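Local structure of viral protein F93 (Sulfolobus turreted icosahedral virus, 2CO5) at residues Tyr6-Tyr11 against Tyr48-Ser53. The protein probably binds DNA through a winged-helix fold and may act as a transcriptional regulator of this archaeal virus. Residues are numbered along the deposited sequence; the frame is centred on the assembly and turned at random.
Sequences YMRINY and YPLIDS
Tyr11 and Leu50 join the first helix of the winged-helix domain to helix 44-56. By its place after helix 30-38 and before the two wing strands, helix 44-56 is probably the recognition helix of the helix-turn-helix. Leu50 is the main apolar side chain that helix 44-56 contributes here. Its CD2 methyl lies 3.6 Å from CZ of Tyr11 and meets the phenol end of that ring obliquely. The other methyl, CD1, touches CB of Asn10 at 3.8 Å. With CG anti to the carbonyl carbon (chi1 -66°) and the chain extended beyond it, Leu50 reaches both residues at once. Arg8, at the N-cap position of helix 9-20, adds a looser contact. Its chain bends at chi3 (66°), and NH1 comes to 4.2 Å from Leu50 CD2.

No direct hydrogen bond crosses between the two segments. A water forms the polar link instead. It lies 2.8 Å from Tyr11 OH and 2.7 Å from Ser53 OG, so the phenol is tied to the next turn of helix 44-56. Leu50 O lies in the plane of the Tyr11 ring, at its edge, with CE1 the nearest ring atom at 3.9 Å. One face of the same ring is covered by Tyr6, whose CD2 sits 3.4 Å above the plane, over the ring centre. The Tyr6 ring turns its edge to that face, the two planes standing nearly perpendicular. Contacts on a face and along the edge should limit rotation of the Tyr11 ring.

Tyr6 OH hydrogen-bonds to Asp57, just past the end of helix 44-56. Tyr6 and Tyr11 both pack on Leu54 of that helix, and Tyr6 also reaches Glu80 of helix 75-92. Arg8 packs on Met7 of the second subunit, which places this helix start beside the dimer interface.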
loop_
_atom_site.group_PDB
_atom_site.type_symbol
_atom_site.label_atom_id
_atom_site.label_comp_id
_atom_site.label_asym_id
_atom_site.label_seq_id
_atom_site.Cartn_x
_atom_site.Cartn_y
_atom_site.Cartn_z
ATOM N N TYR B 6 -6.565 4.213 -4.330
ATOM C CA TYR B 6 -5.214 4.771 -4.410
ATOM C C TYR B 6 -4.278 4.297 -3.288
ATOM O O TYR B 6 -3.114 4.715 -3.230
ATOM C CB TYR B 6 -5.265 6.295 -4.502
ATOM C CG TYR B 6 -5.908 6.813 -5.784
ATOM C CD1 TYR B 6 -6.833 7.852 -5.750
ATOM C CD2 TYR B 6 -5.588 6.263 -7.032
ATOM C CE1 TYR B 6 -7.425 8.339 -6.924
ATOM C CE2 TYR B 6 -6.173 6.739 -8.215
ATOM C CZ TYR B 6 -7.091 7.779 -8.153
ATOM O OH TYR B 6 -7.683 8.249 -9.310
ATOM N N MET B 7 -4.760 3.390 -2.432
ATOM C CA MET B 7 -3.944 2.843 -1.347
ATOM C C MET B 7 -3.056 1.733 -1.887
ATOM O O MET B 7 -3.182 0.566 -1.533
ATOM C CB MET B 7 -4.816 2.388 -0.174
ATOM C CG MET B 7 -5.576 3.561 0.433
ATOM S SD MET B 7 -6.623 3.184 1.837
ATOM C CE MET B 7 -7.201 4.830 2.261
ATOM N N ARG B 8 -2.166 2.146 -2.776
ATOM C CA ARG B 8 -1.156 1.302 -3.387
ATOM C C ARG B 8 0.128 2.118 -3.364
ATOM O O ARG B 8 0.095 3.335 -3.572
ATOM C CB ARG B 8 -1.545 0.963 -4.825
ATOM C CG ARG B 8 -2.851 0.191 -4.931
ATOM C CD ARG B 8 -3.336 0.120 -6.369
ATOM N NE ARG B 8 -2.446 -0.657 -7.232
ATOM C CZ ARG B 8 -2.564 -0.751 -8.557
ATOM N NH1 ARG B 8 -3.542 -0.121 -9.198
ATOM N NH2 ARG B 8 -1.700 -1.479 -9.250
ATOM N N ILE B 9 1.249 1.455 -3.112
ATOM C CA ILE B 9 2.514 2.129 -2.896
ATOM C C ILE B 9 2.936 2.958 -4.123
ATOM O O ILE B 9 3.498 4.034 -3.977
ATOM C CB ILE B 9 3.616 1.123 -2.461
ATOM C CG1 ILE B 9 4.674 1.828 -1.608
ATOM C CG2 ILE B 9 4.233 0.401 -3.665
ATOM C CD1 ILE B 9 4.136 2.327 -0.281
ATOM N N ASN B 10 2.625 2.471 -5.322
ATOM C CA ASN B 10 3.042 3.157 -6.539
ATOM C C ASN B 10 2.301 4.476 -6.747
ATOM O O ASN B 10 2.880 5.435 -7.261
ATOM C CB ASN B 10 2.897 2.238 -7.752
ATOM C CG ASN B 10 4.042 1.242 -7.875
ATOM O OD1 ASN B 10 4.008 0.333 -8.709
ATOM N ND2 ASN B 10 5.070 1.424 -7.063
ATOM N N TYR B 11 1.032 4.527 -6.332
ATOM C CA TYR B 11 0.279 5.780 -6.349
ATOM C C TYR B 11 0.860 6.760 -5.339
ATOM O O TYR B 11 1.044 7.926 -5.651
ATOM C CB TYR B 11 -1.207 5.556 -6.050
ATOM C CG TYR B 11 -2.029 5.035 -7.215
ATOM C CD1 TYR B 11 -2.012 5.677 -8.452
ATOM C CD2 TYR B 11 -2.848 3.929 -7.071
ATOM C CE1 TYR B 11 -2.784 5.219 -9.512
ATOM C CE2 TYR B 11 -3.634 3.464 -8.126
ATOM C CZ TYR B 11 -3.597 4.114 -9.336
ATOM O OH TYR B 11 -4.348 3.651 -10.386
ATOM N N TYR B 48 2.843 4.682 -16.868
ATOM C CA TYR B 48 2.054 5.685 -17.582
ATOM C C TYR B 48 0.544 5.455 -17.510
ATOM O O TYR B 48 -0.209 6.419 -17.463
ATOM C CB TYR B 48 2.553 5.864 -19.015
ATOM C CG TYR B 48 3.940 6.474 -19.040
ATOM C CD1 TYR B 48 4.144 7.793 -18.650
ATOM C CD2 TYR B 48 5.049 5.726 -19.412
ATOM C CE1 TYR B 48 5.416 8.358 -18.648
ATOM C CE2 TYR B 48 6.323 6.278 -19.412
ATOM C CZ TYR B 48 6.501 7.597 -19.033
ATOM O OH TYR B 48 7.763 8.152 -19.037
ATOM N N PRO B 49 0.091 4.186 -17.510
ATOM C CA PRO B 49 -1.312 3.927 -17.171
ATOM C C PRO B 49 -1.740 4.428 -15.796
ATOM O O PRO B 49 -2.864 4.919 -15.664
ATOM C CB PRO B 49 -1.411 2.397 -17.252
ATOM C CG PRO B 49 -0.406 2.039 -18.247
ATOM C CD PRO B 49 0.764 2.950 -17.931
ATOM N N LEU B 50 -0.871 4.297 -14.786
ATOM C CA LEU B 50 -1.151 4.860 -13.453
ATOM C C LEU B 50 -1.291 6.374 -13.534
ATOM O O LEU B 50 -2.204 6.953 -12.952
ATOM C CB LEU B 50 -0.049 4.503 -12.442
ATOM C CG LEU B 50 0.125 3.029 -12.057
ATOM C CD1 LEU B 50 1.310 2.870 -11.098
ATOM C CD2 LEU B 50 -1.146 2.437 -11.451
ATOM N N ILE B 51 -0.372 7.006 -14.262
ATOM C CA ILE B 51 -0.428 8.437 -14.511
ATOM C C ILE B 51 -1.738 8.826 -15.199
ATOM O O ILE B 51 -2.384 9.791 -14.794
ATOM C CB ILE B 51 0.768 8.916 -15.378
ATOM C CG1 ILE B 51 2.084 8.766 -14.614
ATOM C CG2 ILE B 51 0.587 10.376 -15.789
ATOM C CD1 ILE B 51 3.306 8.946 -15.482
ATOM N N ASP B 52 -2.129 8.070 -16.227
ATOM C CA ASP B 52 -3.354 8.367 -16.978
ATOM C C ASP B 52 -4.562 8.364 -16.064
ATOM O O ASP B 52 -5.396 9.263 -16.126
ATOM C CB ASP B 52 -3.573 7.363 -18.112
ATOM C CG ASP B 52 -2.632 7.578 -19.288
ATOM O OD1 ASP B 52 -1.960 8.632 -19.352
ATOM O OD2 ASP B 52 -2.568 6.682 -20.159
ATOM N N SER B 53 -4.654 7.350 -15.213
ATOM C CA SER B 53 -5.775 7.235 -14.279
ATOM C C SER B 53 -5.841 8.466 -13.382
ATOM O O SER B 53 -6.909 9.042 -13.202
ATOM C CB SER B 53 -5.660 5.949 -13.446
ATOM O OG SER B 53 -5.876 4.803 -14.263
HETATM O O HOH W 1 -4.417 2.885 -13.127
#